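Local coordinates for protein ferric enterobactin receptor PIRA (Pseudomonas aeruginosa, PDB 5FP2) that probably takes up iron-bearing siderophores such as ferric enterobactin across the bacterial outer membrane, as a TonB-dependent receptor, at residues K35-G39 / I520-R524; L195-F201 / M243-Q247; K347-L353 / W375-N381; R624-Q628 / S665-F670. All blocks are in the same frame, centred on the assembly; numbering follows the deposited sequence.

Contact 1 of 4, residues K35-G39 / I520-R524; sequences KQAPG and IEFRR
Pro38 and Glu521 meet where the start of the plug lies against the inside of the barrel wall, in a loose van der Waals contact with no hydrogen bond between 35-39 and 520-524. Glu521 carries most of it. Its side chain projects from the wall strand toward the plug and stays extended beyond CG (chi2 -150°), which brings the aliphatic part obliquely against the CD corner of the proline ring: CG is 3.9 Å from Pro38 CD. Proline suits this place because its ring offers carbon to the glutamate's methylenes. The carboxylate continues past the small side chain of Ala37, whose CB is 3.9 Å from Glu521 OE1, and finishes close to the carbonyl oxygen of Gln36. Both of these oxygens would normally be acceptors, so their proximity is not evidence of a bond. Arg523, two residues along the same strand, begins with CG anti to its own nitrogen (chi1 -165°) and then bends at chi3, bringing NH2 to 3.7 Å from Gln36 O. That oxygen lies near the guanidinium plane, at its edge, and the positive charge probably contributes some favourable electrostatics to the neighbouring oxygens. The polar ends of the plug residues are engaged within the plug: Lys35 forms a salt bridge with Asp47, and Gln36 OE1 bonds to Ser41. Strand 511-524 is held between strands 460-471 and 527-538 of the barrel, and both flanking strands touch Pro38, through Lys463 and Thr532; one strand farther round, Asn575 of strand 567-581 meets Gln36 and Glu521.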
loop_
_atom_site.group_PDB
_atom_site.type_symbol
_atom_site.label_atom_id
_atom_site.label_comp_id
_atom_site.label_asym_id
_atom_site.label_seq_id
_atom_site.Cartn_x
_atom_site.Cartn_y
_atom_site.Cartn_z
ATOM N N LYS A 35 6.178 14.966 -1.933
ATOM C CA LYS A 35 4.943 14.157 -2.166
ATOM C C LYS A 35 5.071 13.222 -3.377
ATOM O O LYS A 35 4.409 12.186 -3.438
ATOM C CB LYS A 35 3.731 15.075 -2.350
ATOM C CG LYS A 35 2.513 14.671 -1.533
ATOM C CD LYS A 35 1.208 15.013 -2.240
ATOM C CE LYS A 35 0.686 16.388 -1.858
ATOM N NZ LYS A 35 -0.231 16.314 -0.689
ATOM N N GLN A 36 5.871 13.612 -4.368
ATOM C CA GLN A 36 6.243 12.706 -5.457
ATOM C C GLN A 36 7.741 12.772 -5.729
ATOM O O GLN A 36 8.328 13.853 -5.724
ATOM C CB GLN A 36 5.489 13.064 -6.737
ATOM C CG GLN A 36 3.989 13.196 -6.547
ATOM C CD GLN A 36 3.280 11.861 -6.517
ATOM O OE1 GLN A 36 3.837 10.837 -6.908
ATOM N NE2 GLN A 36 2.045 11.865 -6.039
ATOM N N ALA A 37 8.357 11.613 -5.939
ATOM C CA ALA A 37 9.729 11.553 -6.429
ATOM C C ALA A 37 9.881 10.388 -7.402
ATOM O O ALA A 37 8.891 9.781 -7.806
ATOM C CB ALA A 37 10.708 11.415 -5.271
ATOM N N PRO A 38 11.114 10.123 -7.853
ATOM C CA PRO A 38 11.155 8.934 -8.687
ATOM C C PRO A 38 10.815 7.642 -7.927
ATOM O O PRO A 38 11.374 7.355 -6.842
ATOM C CB PRO A 38 12.584 8.953 -9.242
ATOM C CG PRO A 38 12.926 10.421 -9.340
ATOM C CD PRO A 38 12.066 11.153 -8.336
ATOM N N GLY A 39 9.810 6.933 -8.436
ATOM C CA GLY A 39 9.552 5.562 -8.042
ATOM C C GLY A 39 8.737 5.502 -6.769
ATOM O O GLY A 39 8.365 4.413 -6.309
ATOM N N ILE A 520 14.100 11.887 -13.769
ATOM C CA ILE A 520 14.525 13.192 -13.311
ATOM C C ILE A 520 13.395 13.912 -12.590
ATOM O O ILE A 520 12.215 13.685 -12.864
ATOM C CB ILE A 520 15.050 14.029 -14.488
ATOM C CG1 ILE A 520 15.638 15.351 -13.996
ATOM C CG2 ILE A 520 13.958 14.263 -15.522
ATOM C CD1 ILE A 520 16.495 16.047 -15.032
ATOM N N GLU A 521 13.754 14.762 -11.639
ATOM C CA GLU A 521 12.769 15.629 -11.018
ATOM C C GLU A 521 13.256 17.076 -10.990
ATOM O O GLU A 521 14.446 17.335 -10.818
ATOM C CB GLU A 521 12.453 15.137 -9.611
ATOM C CG GLU A 521 10.984 14.783 -9.394
ATOM C CD GLU A 521 10.557 14.999 -7.971
ATOM O OE1 GLU A 521 11.390 14.760 -7.065
ATOM O OE2 GLU A 521 9.429 15.503 -7.778
ATOM N N PHE A 522 12.335 18.009 -11.217
ATOM C CA PHE A 522 12.597 19.434 -11.050
ATOM C C PHE A 522 11.758 19.949 -9.892
ATOM O O PHE A 522 10.721 19.364 -9.563
ATOM C CB PHE A 522 12.235 20.152 -12.345
ATOM C CG PHE A 522 12.285 21.662 -12.272
ATOM C CD1 PHE A 522 13.483 22.341 -12.439
ATOM C CD2 PHE A 522 11.106 22.401 -12.255
ATOM C CE1 PHE A 522 13.512 23.723 -12.413
ATOM C CE2 PHE A 522 11.126 23.788 -12.355
ATOM C CZ PHE A 522 12.334 24.448 -12.383
ATOM N N ARG A 523 12.281 20.936 -9.172
ATOM C CA ARG A 523 11.632 21.418 -7.955
ATOM C C ARG A 523 12.083 22.841 -7.657
ATOM O O ARG A 523 13.253 23.076 -7.389
ATOM C CB ARG A 523 11.959 20.498 -6.779
ATOM C CG ARG A 523 11.065 20.701 -5.567
ATOM C CD ARG A 523 11.540 19.883 -4.375
ATOM N NE ARG A 523 11.027 18.518 -4.446
ATOM C CZ ARG A 523 9.921 18.105 -3.834
ATOM N NH1 ARG A 523 9.250 18.932 -3.039
ATOM N NH2 ARG A 523 9.510 16.844 -3.963
ATOM N N ARG A 524 11.175 23.803 -7.772
ATOM C CA ARG A 524 11.547 25.192 -7.556
ATOM C C ARG A 524 10.324 26.066 -7.362
ATOM O O ARG A 524 9.402 26.043 -8.172
ATOM C CB ARG A 524 12.340 25.703 -8.752
ATOM C CG ARG A 524 12.526 27.215 -8.776
ATOM C CD ARG A 524 14.001 27.547 -8.845
ATOM N NE ARG A 524 14.215 28.933 -9.192
ATOM C CZ ARG A 524 14.708 29.315 -10.359
ATOM N NH1 ARG A 524 15.093 28.398 -11.246
ATOM N NH2 ARG A 524 14.829 30.612 -10.649
#

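Contact 2 of 4, residues L195-F201 / M243-Q247; sequences LTEALSF and MLSWQ
Ser200 and Ser245 face each other as a hydrogen-bonded antiparallel pair on neighbouring strands of the 22-stranded TonB-dependent receptor barrel: Ser200 N gives to Ser245 O at 2.9 Å, while the return bond from Ser245 N to Ser200 O is modelled too short to trust its length. Nearer the turn, Gln247 N reaches Ala198 O at 2.8 Å, nearly straight at 167°. Leu199 with Trp246 and Phe201 with Leu244 are the non-hydrogen-bonded pairs, bridged by CA-H...O contacts such as Leu199 CA to Ser245 O, 3.3 Å. The apolar contacts gather on the face bearing Leu199, Phe201, Leu244 and Trp246. With CG anti to its carbonyl carbon (chi1 -69°), Leu199 sends CD2 across to Trp246 CB at 3.7 Å. Ala198 O lies in the indole plane at its edge, and Ala198 CB is 4.1 Å from Trp246 CD1, while Leu195 CD1 touches Leu244 CD1 at 4.1 Å, crossing at about a right angle. Large apolar groups suit this probably lipid-facing surface. The other face carries small serines that touch the loop of Arg160 and Pro161, and Ser245 OG bonds to Asp255. Segment 195-198 is the tight turn from strand 184-194 into strand 199-210; strand 235-247 pairs on its far side with strand 252-264.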
loop_
_atom_site.group_PDB
_atom_site.type_symbol
_atom_site.label_atom_id
_atom_site.label_comp_id
_atom_site.label_asym_id
_atom_site.label_seq_id
_atom_site.Cartn_x
_atom_site.Cartn_y
_atom_site.Cartn_z
ATOM N N LEU A 195 -2.544 6.308 29.432
ATOM C CA LEU A 195 -3.070 5.745 30.657
ATOM C C LEU A 195 -2.205 6.184 31.820
ATOM O O LEU A 195 -2.680 6.786 32.766
ATOM C CB LEU A 195 -3.039 4.243 30.530
ATOM C CG LEU A 195 -3.938 3.836 29.386
ATOM C CD1 LEU A 195 -3.519 2.479 28.862
ATOM C CD2 LEU A 195 -5.370 3.814 29.875
ATOM N N THR A 196 -0.906 6.121 31.571
ATOM C CA THR A 196 0.121 6.099 32.590
ATOM C C THR A 196 1.308 6.875 32.021
ATOM O O THR A 196 1.320 7.208 30.829
ATOM C CB THR A 196 0.520 4.644 32.873
ATOM O OG1 THR A 196 -0.613 3.945 33.397
ATOM C CG2 THR A 196 1.667 4.570 33.865
ATOM N N GLU A 197 2.265 7.236 32.865
ATOM C CA GLU A 197 3.490 7.857 32.386
ATOM C C GLU A 197 4.212 6.958 31.391
ATOM O O GLU A 197 4.864 7.456 30.468
ATOM C CB GLU A 197 4.408 8.212 33.552
ATOM C CG GLU A 197 3.883 9.352 34.417
ATOM C CD GLU A 197 4.982 10.084 35.179
ATOM O OE1 GLU A 197 6.152 10.024 34.728
ATOM O OE2 GLU A 197 4.678 10.751 36.205
ATOM N N ALA A 198 4.004 5.652 31.512
ATOM C CA ALA A 198 4.707 4.684 30.685
ATOM C C ALA A 198 3.808 3.991 29.672
ATOM O O ALA A 198 4.308 3.371 28.739
ATOM C CB ALA A 198 5.372 3.647 31.568
ATOM N N LEU A 199 2.496 4.022 29.887
ATOM C CA LEU A 199 1.560 3.357 28.975
ATOM C C LEU A 199 0.695 4.344 28.192
ATOM O O LEU A 199 0.270 5.389 28.707
ATOM C CB LEU A 199 0.667 2.355 29.715
ATOM C CG LEU A 199 1.278 1.058 30.287
ATOM C CD1 LEU A 199 0.206 0.270 31.018
ATOM C CD2 LEU A 199 1.878 0.209 29.171
ATOM N N SER A 200 0.538 4.028 26.908
ATOM C CA SER A 200 -0.359 4.724 25.991
ATOM C C SER A 200 -1.113 3.703 25.152
ATOM O O SER A 200 -0.610 2.617 24.843
ATOM C CB SER A 200 0.434 5.613 25.044
ATOM O OG SER A 200 1.400 6.387 25.722
ATOM N N PHE A 201 -2.297 4.093 24.715
ATOM C CA PHE A 201 -3.105 3.224 23.879
ATOM C C PHE A 201 -3.593 3.958 22.635
ATOM O O PHE A 201 -3.612 5.192 22.594
ATOM C CB PHE A 201 -4.306 2.711 24.681
ATOM C CG PHE A 201 -5.415 3.714 24.803
ATOM C CD1 PHE A 201 -5.277 4.815 25.642
ATOM C CD2 PHE A 201 -6.586 3.563 24.079
ATOM C CE1 PHE A 201 -6.298 5.739 25.770
ATOM C CE2 PHE A 201 -7.623 4.460 24.230
ATOM C CZ PHE A 201 -7.473 5.562 25.056
ATOM N N MET A 243 -4.027 -0.988 20.181
ATOM C CA MET A 243 -2.597 -0.973 20.454
ATOM C C MET A 243 -2.314 -0.465 21.851
ATOM O O MET A 243 -2.766 0.608 22.234
ATOM C CB MET A 243 -1.818 -0.099 19.454
ATOM C CG MET A 243 -0.317 -0.059 19.729
ATOM S SD MET A 243 0.647 0.536 18.318
ATOM C CE MET A 243 0.323 2.307 18.433
ATOM N N LEU A 244 -1.443 -1.185 22.541
ATOM C CA LEU A 244 -0.979 -0.805 23.856
ATOM C C LEU A 244 0.486 -0.499 23.701
ATOM O O LEU A 244 1.235 -1.282 23.105
ATOM C CB LEU A 244 -1.155 -1.995 24.803
ATOM C CG LEU A 244 -1.030 -1.790 26.308
ATOM C CD1 LEU A 244 -1.569 -0.455 26.804
ATOM C CD2 LEU A 244 -1.781 -2.930 26.967
ATOM N N SER A 245 0.891 0.686 24.128
ATOM C CA SER A 245 2.275 1.077 23.924
ATOM C C SER A 245 2.995 1.283 25.251
ATOM O O SER A 245 2.518 2.015 26.119
ATOM C CB SER A 245 2.353 2.340 23.093
ATOM O OG SER A 245 3.709 2.625 22.865
ATOM N N TRP A 246 4.158 0.664 25.403
ATOM C CA TRP A 246 4.862 0.728 26.670
ATOM C C TRP A 246 6.256 1.345 26.510
ATOM O O TRP A 246 7.140 0.778 25.863
ATOM C CB TRP A 246 4.921 -0.670 27.305
ATOM C CG TRP A 246 5.812 -0.767 28.513
ATOM C CD1 TRP A 246 6.172 0.241 29.363
ATOM C CD2 TRP A 246 6.420 -1.956 29.023
ATOM N NE1 TRP A 246 7.044 -0.230 30.300
ATOM C CE2 TRP A 246 7.173 -1.587 30.146
ATOM C CE3 TRP A 246 6.416 -3.294 28.620
ATOM C CZ2 TRP A 246 7.917 -2.509 30.874
ATOM C CZ3 TRP A 246 7.156 -4.202 29.335
ATOM C CH2 TRP A 246 7.909 -3.805 30.445
ATOM N N GLN A 247 6.450 2.496 27.143
ATOM C CA GLN A 247 7.742 3.152 27.151
ATOM C C GLN A 247 8.603 2.637 28.277
ATOM O O GLN A 247 8.536 3.135 29.397
ATOM C CB GLN A 247 7.591 4.664 27.283
ATOM C CG GLN A 247 8.824 5.427 26.823
ATOM C CD GLN A 247 8.487 6.441 25.765
ATOM O OE1 GLN A 247 7.804 7.434 26.024
ATOM N NE2 GLN A 247 8.927 6.172 24.545
#

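Contact 3 of 4, residues K347-L353 / W375-N381; sequences KLENYRL and WNKETLN
The guanidinium of Arg352 has Asn350 OD1 over one face, 3.6 Å above the plane and displaced toward the rim, and Asn376 OD1 at its edge. Arg352 NE donates to this second oxygen at 3.3 Å. The Asn376 amide stands almost perpendicular to the guanidinium, 88° between planes, with a C=O...N angle of only 104°. Arg352 NH1 continues to a salt bridge with Asp318 on strand 309-323, so the arginine ties three adjacent strands. Glu378 runs alongside Asn350 and brings OE2 to 4.6 Å from Arg352 NH2, probably adding some electrostatic attraction. Behind these groups lies a regular antiparallel ladder: strands 345-361 and 367-381 form a beta hairpin within the 22-stranded barrel characteristic of TonB-dependent receptors. Backbone bonds pair Lys347 with Asn381, Glu349 with Thr379, Tyr351 with Lys377 and Leu353 with Trp375. Thr379 adds a bond of its own: chi1 of 56° sets OG1 between its nitrogen and carbonyl carbon, where it gives to Glu349 O at 3.2 Å, which also accepts Thr379 N. On this same face, Tyr351 CB lies 3.9 Å from Trp375 CZ3, and Leu353 CD1 is 4.0 Å from Trp375 CE3. This outer face is apolar at the Leu353-Trp375 end, which may approach lipid, but polar at Lys347, Glu349 and Lys377. Across the sheet, Leu348 CD1 touches Leu380 CD1 at 4.0 Å, and Leu380 packs on Leu475, Tyr476 and Tyr482.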
loop_
_atom_site.group_PDB
_atom_site.type_symbol
_atom_site.label_atom_id
_atom_site.label_comp_id
_atom_site.label_asym_id
_atom_site.label_seq_id
_atom_site.Cartn_x
_atom_site.Cartn_y
_atom_site.Cartn_z
ATOM N N LYS A 347 -9.012 -22.456 6.854
ATOM C CA LYS A 347 -8.300 -21.609 7.803
ATOM C C LYS A 347 -6.857 -21.447 7.377
ATOM O O LYS A 347 -6.207 -22.409 6.975
ATOM C CB LYS A 347 -8.348 -22.193 9.217
ATOM C CG LYS A 347 -7.545 -21.417 10.260
ATOM C CD LYS A 347 -7.784 -21.950 11.670
ATOM C CE LYS A 347 -7.699 -20.860 12.736
ATOM N NZ LYS A 347 -8.582 -21.126 13.920
ATOM N N LEU A 348 -6.357 -20.228 7.531
ATOM C CA LEU A 348 -5.015 -19.855 7.106
ATOM C C LEU A 348 -4.365 -19.159 8.291
ATOM O O LEU A 348 -5.010 -18.348 8.957
ATOM C CB LEU A 348 -5.072 -18.885 5.916
ATOM C CG LEU A 348 -3.720 -18.339 5.415
ATOM C CD1 LEU A 348 -2.872 -19.402 4.728
ATOM C CD2 LEU A 348 -3.898 -17.150 4.480
ATOM N N GLU A 349 -3.082 -19.422 8.524
ATOM C CA GLU A 349 -2.369 -18.770 9.620
ATOM C C GLU A 349 -0.914 -18.460 9.337
ATOM O O GLU A 349 -0.152 -19.347 8.947
ATOM C CB GLU A 349 -2.404 -19.666 10.836
ATOM C CG GLU A 349 -3.632 -20.543 10.845
ATOM C CD GLU A 349 -3.745 -21.300 12.114
ATOM O OE1 GLU A 349 -2.774 -21.252 12.895
ATOM O OE2 GLU A 349 -4.809 -21.909 12.311
ATOM N N ASN A 350 -0.499 -17.259 9.735
ATOM C CA ASN A 350 0.875 -16.815 9.568
ATOM C C ASN A 350 1.586 -16.537 10.869
ATOM O O ASN A 350 1.128 -15.729 11.663
ATOM C CB ASN A 350 0.917 -15.541 8.732
ATOM C CG ASN A 350 0.834 -15.832 7.259
ATOM O OD1 ASN A 350 1.820 -16.241 6.635
ATOM N ND2 ASN A 350 -0.375 -15.739 6.717
ATOM N N TYR A 351 2.795 -17.061 10.989
ATOM C CA TYR A 351 3.695 -16.622 12.029
ATOM C C TYR A 351 4.834 -15.851 11.379
ATOM O O TYR A 351 5.350 -16.280 10.364
ATOM C CB TYR A 351 4.215 -17.841 12.808
ATOM C CG TYR A 351 3.115 -18.807 13.213
ATOM C CD1 TYR A 351 2.546 -19.680 12.287
ATOM C CD2 TYR A 351 2.595 -18.791 14.492
ATOM C CE1 TYR A 351 1.509 -20.524 12.636
ATOM C CE2 TYR A 351 1.561 -19.631 14.848
ATOM C CZ TYR A 351 1.015 -20.483 13.914
ATOM O OH TYR A 351 0.011 -21.346 14.294
ATOM N N ARG A 352 5.212 -14.714 11.956
ATOM C CA ARG A 352 6.336 -13.932 11.468
ATOM C C ARG A 352 7.255 -13.453 12.603
ATOM O O ARG A 352 6.785 -12.979 13.641
ATOM C CB ARG A 352 5.811 -12.721 10.687
ATOM C CG ARG A 352 5.540 -12.966 9.205
ATOM C CD ARG A 352 4.292 -12.232 8.716
ATOM N NE ARG A 352 3.942 -12.573 7.327
ATOM C CZ ARG A 352 2.713 -12.499 6.806
ATOM N NH1 ARG A 352 1.679 -12.153 7.573
ATOM N NH2 ARG A 352 2.499 -12.835 5.535
ATOM N N LEU A 353 8.566 -13.526 12.366
ATOM C CA LEU A 353 9.557 -12.816 13.172
ATOM C C LEU A 353 10.468 -11.954 12.300
ATOM O O LEU A 353 10.670 -12.243 11.125
ATOM C CB LEU A 353 10.401 -13.818 13.951
ATOM C CG LEU A 353 9.676 -14.594 15.053
ATOM C CD1 LEU A 353 10.510 -15.788 15.482
ATOM C CD2 LEU A 353 9.376 -13.694 16.239
ATOM N N TRP A 375 11.750 -14.351 9.481
ATOM C CA TRP A 375 11.339 -15.741 9.497
ATOM C C TRP A 375 9.821 -15.789 9.494
ATOM O O TRP A 375 9.166 -15.063 10.239
ATOM C CB TRP A 375 11.888 -16.461 10.742
ATOM C CG TRP A 375 11.383 -17.851 10.902
ATOM C CD1 TRP A 375 11.969 -18.988 10.434
ATOM C CD2 TRP A 375 10.146 -18.248 11.496
ATOM N NE1 TRP A 375 11.196 -20.078 10.737
ATOM C CE2 TRP A 375 10.072 -19.654 11.399
ATOM C CE3 TRP A 375 9.124 -17.561 12.161
ATOM C CZ2 TRP A 375 9.020 -20.391 11.958
ATOM C CZ3 TRP A 375 8.073 -18.295 12.715
ATOM C CH2 TRP A 375 8.021 -19.691 12.587
ATOM N N ASN A 376 9.276 -16.752 8.770
ATOM C CA ASN A 376 7.910 -16.659 8.288
ATOM C C ASN A 376 7.369 -18.068 8.111
ATOM O O ASN A 376 7.958 -18.877 7.397
ATOM C CB ASN A 376 7.902 -15.924 6.945
ATOM C CG ASN A 376 6.640 -15.102 6.723
ATOM O OD1 ASN A 376 6.712 -13.939 6.297
ATOM N ND2 ASN A 376 5.480 -15.743 6.868
ATOM N N LYS A 377 6.248 -18.372 8.745
ATOM C CA LYS A 377 5.596 -19.643 8.498
ATOM C C LYS A 377 4.163 -19.364 8.104
ATOM O O LYS A 377 3.540 -18.482 8.677
ATOM C CB LYS A 377 5.646 -20.509 9.757
ATOM C CG LYS A 377 5.192 -21.948 9.561
ATOM C CD LYS A 377 5.498 -22.765 10.805
ATOM C CE LYS A 377 4.800 -24.118 10.822
ATOM N NZ LYS A 377 5.016 -24.866 12.099
ATOM N N GLU A 378 3.654 -20.083 7.109
ATOM C CA GLU A 378 2.236 -20.011 6.778
ATOM C C GLU A 378 1.644 -21.399 6.657
ATOM O O GLU A 378 2.260 -22.298 6.087
ATOM C CB GLU A 378 2.011 -19.269 5.482
ATOM C CG GLU A 378 3.206 -18.458 5.021
ATOM C CD GLU A 378 3.074 -18.073 3.573
ATOM O OE1 GLU A 378 3.206 -18.982 2.717
ATOM O OE2 GLU A 378 2.698 -16.900 3.324
ATOM N N THR A 379 0.478 -21.580 7.269
ATOM C CA THR A 379 -0.199 -22.862 7.271
ATOM C C THR A 379 -1.581 -22.693 6.660
ATOM O O THR A 379 -2.253 -21.697 6.899
ATOM C CB THR A 379 -0.382 -23.366 8.699
ATOM O OG1 THR A 379 -1.077 -22.361 9.443
ATOM C CG2 THR A 379 0.963 -23.635 9.359
ATOM N N LEU A 380 -2.017 -23.700 5.915
ATOM C CA LEU A 380 -3.333 -23.682 5.304
ATOM C C LEU A 380 -4.067 -24.991 5.548
ATOM O O LEU A 380 -3.563 -26.069 5.227
ATOM C CB LEU A 380 -3.214 -23.453 3.803
ATOM C CG LEU A 380 -4.557 -23.519 3.075
ATOM C CD1 LEU A 380 -5.277 -22.187 3.205
ATOM C CD2 LEU A 380 -4.373 -23.900 1.617
ATOM N N ASN A 381 -5.290 -24.877 6.056
ATOM C CA ASN A 381 -6.160 -26.020 6.200
ATOM C C ASN A 381 -7.476 -25.796 5.470
ATOM O O ASN A 381 -8.185 -24.832 5.742
ATOM C CB ASN A 381 -6.419 -26.280 7.678
ATOM C CG ASN A 381 -7.236 -27.530 7.912
ATOM O OD1 ASN A 381 -7.213 -28.469 7.114
ATOM N ND2 ASN A 381 -7.971 -27.544 9.010
#

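Contact 4 of 4, residues R624-Q628 / S665-F670; sequences RLSTQ and SAGYTF
Arg624 places CG anti to its carbonyl carbon (chi1 -51°) and stays extended to NE, while Tyr668 turns its ring off the backbone with CG opposite its nitrogen (chi1 -168°); together they bring the arginine's aliphatic stem against the tyrosine. Arg624 CB lies 3.5 Å from Tyr668 CE1 and CD runs on past the hydroxyl, the guanidinium and ring planes standing 52° apart. Arginine suits this margin because its flexible hydrocarbon stem can lie obliquely against the tyrosine and past Thr669 O; its guanidinium forms no hydrogen bond to 665-670. Leu625 CB comes to the ring edge, 4.0 Å from Tyr668 CD1. Within 665-670, Tyr668 CD2 sits 3.4 Å above the centre of the Phe670 ring. An antiparallel ladder joins the backbones. Thr669 N gives to Arg624 O at 3.1 Å, Ser626 and Gly667 exchange bonds, and Gln628 N meets Ser665 O at 2.9 Å; the return bond from Ser665 N is weak. Gly667 has ordinary strand angles, so its lack of a side chain is not demanded by the backbone. On the opposite face, Gln628 CB is 4.0 Å from Ser665 CB. Their polar ends go to other strands, Gln628 NE2 to Asp618 and Ser665 OG to Tyr710, and Ser626 and Gln628 also touch Lys50 of the plug helix 45-50. Small and polar residues toward the plug, with aromatic and aliphatic ones on the surface near a strand end, are characteristic of an outer-membrane beta-barrel, where such aromatics probably lie near the membrane boundary.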
loop_
_atom_site.group_PDB
_atom_site.type_symbol
_atom_site.label_atom_id
_atom_site.label_comp_id
_atom_site.label_asym_id
_atom_site.label_seq_id
_atom_site.Cartn_x
_atom_site.Cartn_y
_atom_site.Cartn_z
ATOM N N ARG A 624 -10.852 27.923 6.120
ATOM C CA ARG A 624 -11.774 26.835 6.460
ATOM C C ARG A 624 -12.347 26.155 5.212
ATOM O O ARG A 624 -12.712 24.985 5.260
ATOM C CB ARG A 624 -12.900 27.354 7.372
ATOM C CG ARG A 624 -12.372 28.119 8.575
ATOM C CD ARG A 624 -13.413 28.370 9.646
ATOM N NE ARG A 624 -12.761 28.633 10.930
ATOM C CZ ARG A 624 -12.643 29.833 11.490
ATOM N NH1 ARG A 624 -13.197 30.890 10.919
ATOM N NH2 ARG A 624 -11.996 29.975 12.640
ATOM N N LEU A 625 -12.443 26.880 4.105
ATOM C CA LEU A 625 -13.160 26.370 2.934
ATOM C C LEU A 625 -12.245 25.977 1.760
ATOM O O LEU A 625 -11.356 26.733 1.352
ATOM C CB LEU A 625 -14.170 27.401 2.442
ATOM C CG LEU A 625 -14.945 26.951 1.204
ATOM C CD1 LEU A 625 -15.826 25.754 1.507
ATOM C CD2 LEU A 625 -15.773 28.096 0.664
ATOM N N SER A 626 -12.547 24.833 1.158
ATOM C CA SER A 626 -11.606 24.165 0.284
ATOM C C SER A 626 -12.338 23.437 -0.848
ATOM O O SER A 626 -13.362 22.804 -0.634
ATOM C CB SER A 626 -10.766 23.184 1.105
ATOM O OG SER A 626 -10.338 22.097 0.307
ATOM N N THR A 627 -11.824 23.543 -2.068
ATOM C CA THR A 627 -12.558 23.035 -3.232
ATOM C C THR A 627 -11.672 22.344 -4.270
ATOM O O THR A 627 -10.618 22.849 -4.639
ATOM C CB THR A 627 -13.339 24.142 -3.992
ATOM O OG1 THR A 627 -13.461 25.332 -3.201
ATOM C CG2 THR A 627 -14.736 23.634 -4.359
ATOM N N GLN A 628 -12.127 21.177 -4.722
ATOM C CA GLN A 628 -11.427 20.400 -5.736
ATOM C C GLN A 628 -12.301 20.212 -6.957
ATOM O O GLN A 628 -13.494 19.917 -6.856
ATOM C CB GLN A 628 -11.028 19.013 -5.206
ATOM C CG GLN A 628 -9.544 18.899 -4.898
ATOM C CD GLN A 628 -9.148 17.704 -4.035
ATOM O OE1 GLN A 628 -9.945 16.786 -3.741
ATOM N NE2 GLN A 628 -7.901 17.741 -3.575
ATOM N N SER A 665 -15.798 18.507 -5.508
ATOM C CA SER A 665 -15.630 18.211 -4.088
ATOM C C SER A 665 -15.420 19.479 -3.251
ATOM O O SER A 665 -14.632 20.373 -3.600
ATOM C CB SER A 665 -14.429 17.295 -3.904
ATOM O OG SER A 665 -14.553 16.543 -2.714
ATOM N N ALA A 666 -16.127 19.542 -2.124
ATOM C CA ALA A 666 -16.066 20.712 -1.245
ATOM C C ALA A 666 -15.904 20.285 0.190
ATOM O O ALA A 666 -16.368 19.221 0.572
ATOM C CB ALA A 666 -17.318 21.562 -1.383
ATOM N N GLY A 667 -15.246 21.131 0.976
ATOM C CA GLY A 667 -14.997 20.823 2.375
ATOM C C GLY A 667 -15.008 22.062 3.239
ATOM O O GLY A 667 -14.484 23.105 2.848
ATOM N N TYR A 668 -15.600 21.946 4.423
ATOM C CA TYR A 668 -15.539 23.033 5.381
ATOM C C TYR A 668 -15.095 22.539 6.736
ATOM O O TYR A 668 -15.469 21.447 7.152
ATOM C CB TYR A 668 -16.889 23.728 5.489
ATOM C CG TYR A 668 -16.800 25.025 6.244
ATOM C CD1 TYR A 668 -16.316 26.162 5.625
ATOM C CD2 TYR A 668 -17.135 25.097 7.602
ATOM C CE1 TYR A 668 -16.191 27.350 6.320
ATOM C CE2 TYR A 668 -17.047 26.292 8.299
ATOM C CZ TYR A 668 -16.550 27.408 7.654
ATOM O OH TYR A 668 -16.407 28.587 8.344
ATOM N N THR A 669 -14.298 23.354 7.418
ATOM C CA THR A 669 -13.808 23.035 8.759
ATOM C C THR A 669 -14.268 24.076 9.775
ATOM O O THR A 669 -13.814 25.216 9.750
ATOM C CB THR A 669 -12.275 23.009 8.784
ATOM O OG1 THR A 669 -11.789 22.481 7.550
ATOM C CG2 THR A 669 -11.777 22.151 9.918
ATOM N N PHE A 670 -15.128 23.670 10.705
ATOM C CA PHE A 670 -15.713 24.608 11.663
ATOM C C PHE A 670 -14.740 24.893 12.792
ATOM O O PHE A 670 -14.778 25.963 13.392
ATOM C CB PHE A 670 -17.008 24.058 12.249
ATOM C CG PHE A 670 -18.107 23.931 11.250
ATOM C CD1 PHE A 670 -18.147 22.851 10.382
ATOM C CD2 PHE A 670 -19.052 24.930 11.117
ATOM C CE1 PHE A 670 -19.100 22.777 9.380
ATOM C CE2 PHE A 670 -19.994 24.874 10.105
ATOM C CZ PHE A 670 -20.006 23.808 9.224
#

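From the first modelled residue, Lys35, the chain enters contact 1, but that contact closes only when strand 511-524 is reached, so its loop of 480 residues spans the rest of the plug and more than half of the barrel. Contacts 2 and 3 both close within this loop, one after the other, each pairing neighbouring strands of the wall. Contact 4 opens only after contact 1 has closed and pairs strands farther along the barrel; no two contacts cross. Contacts 2, 3 and 4 therefore stitch the cylinder strand to strand, whereas contact 1 sets the plug against its inside. Contacts 3 and 4, with centres 45 Å apart, lie on opposite sides of the chain's centre.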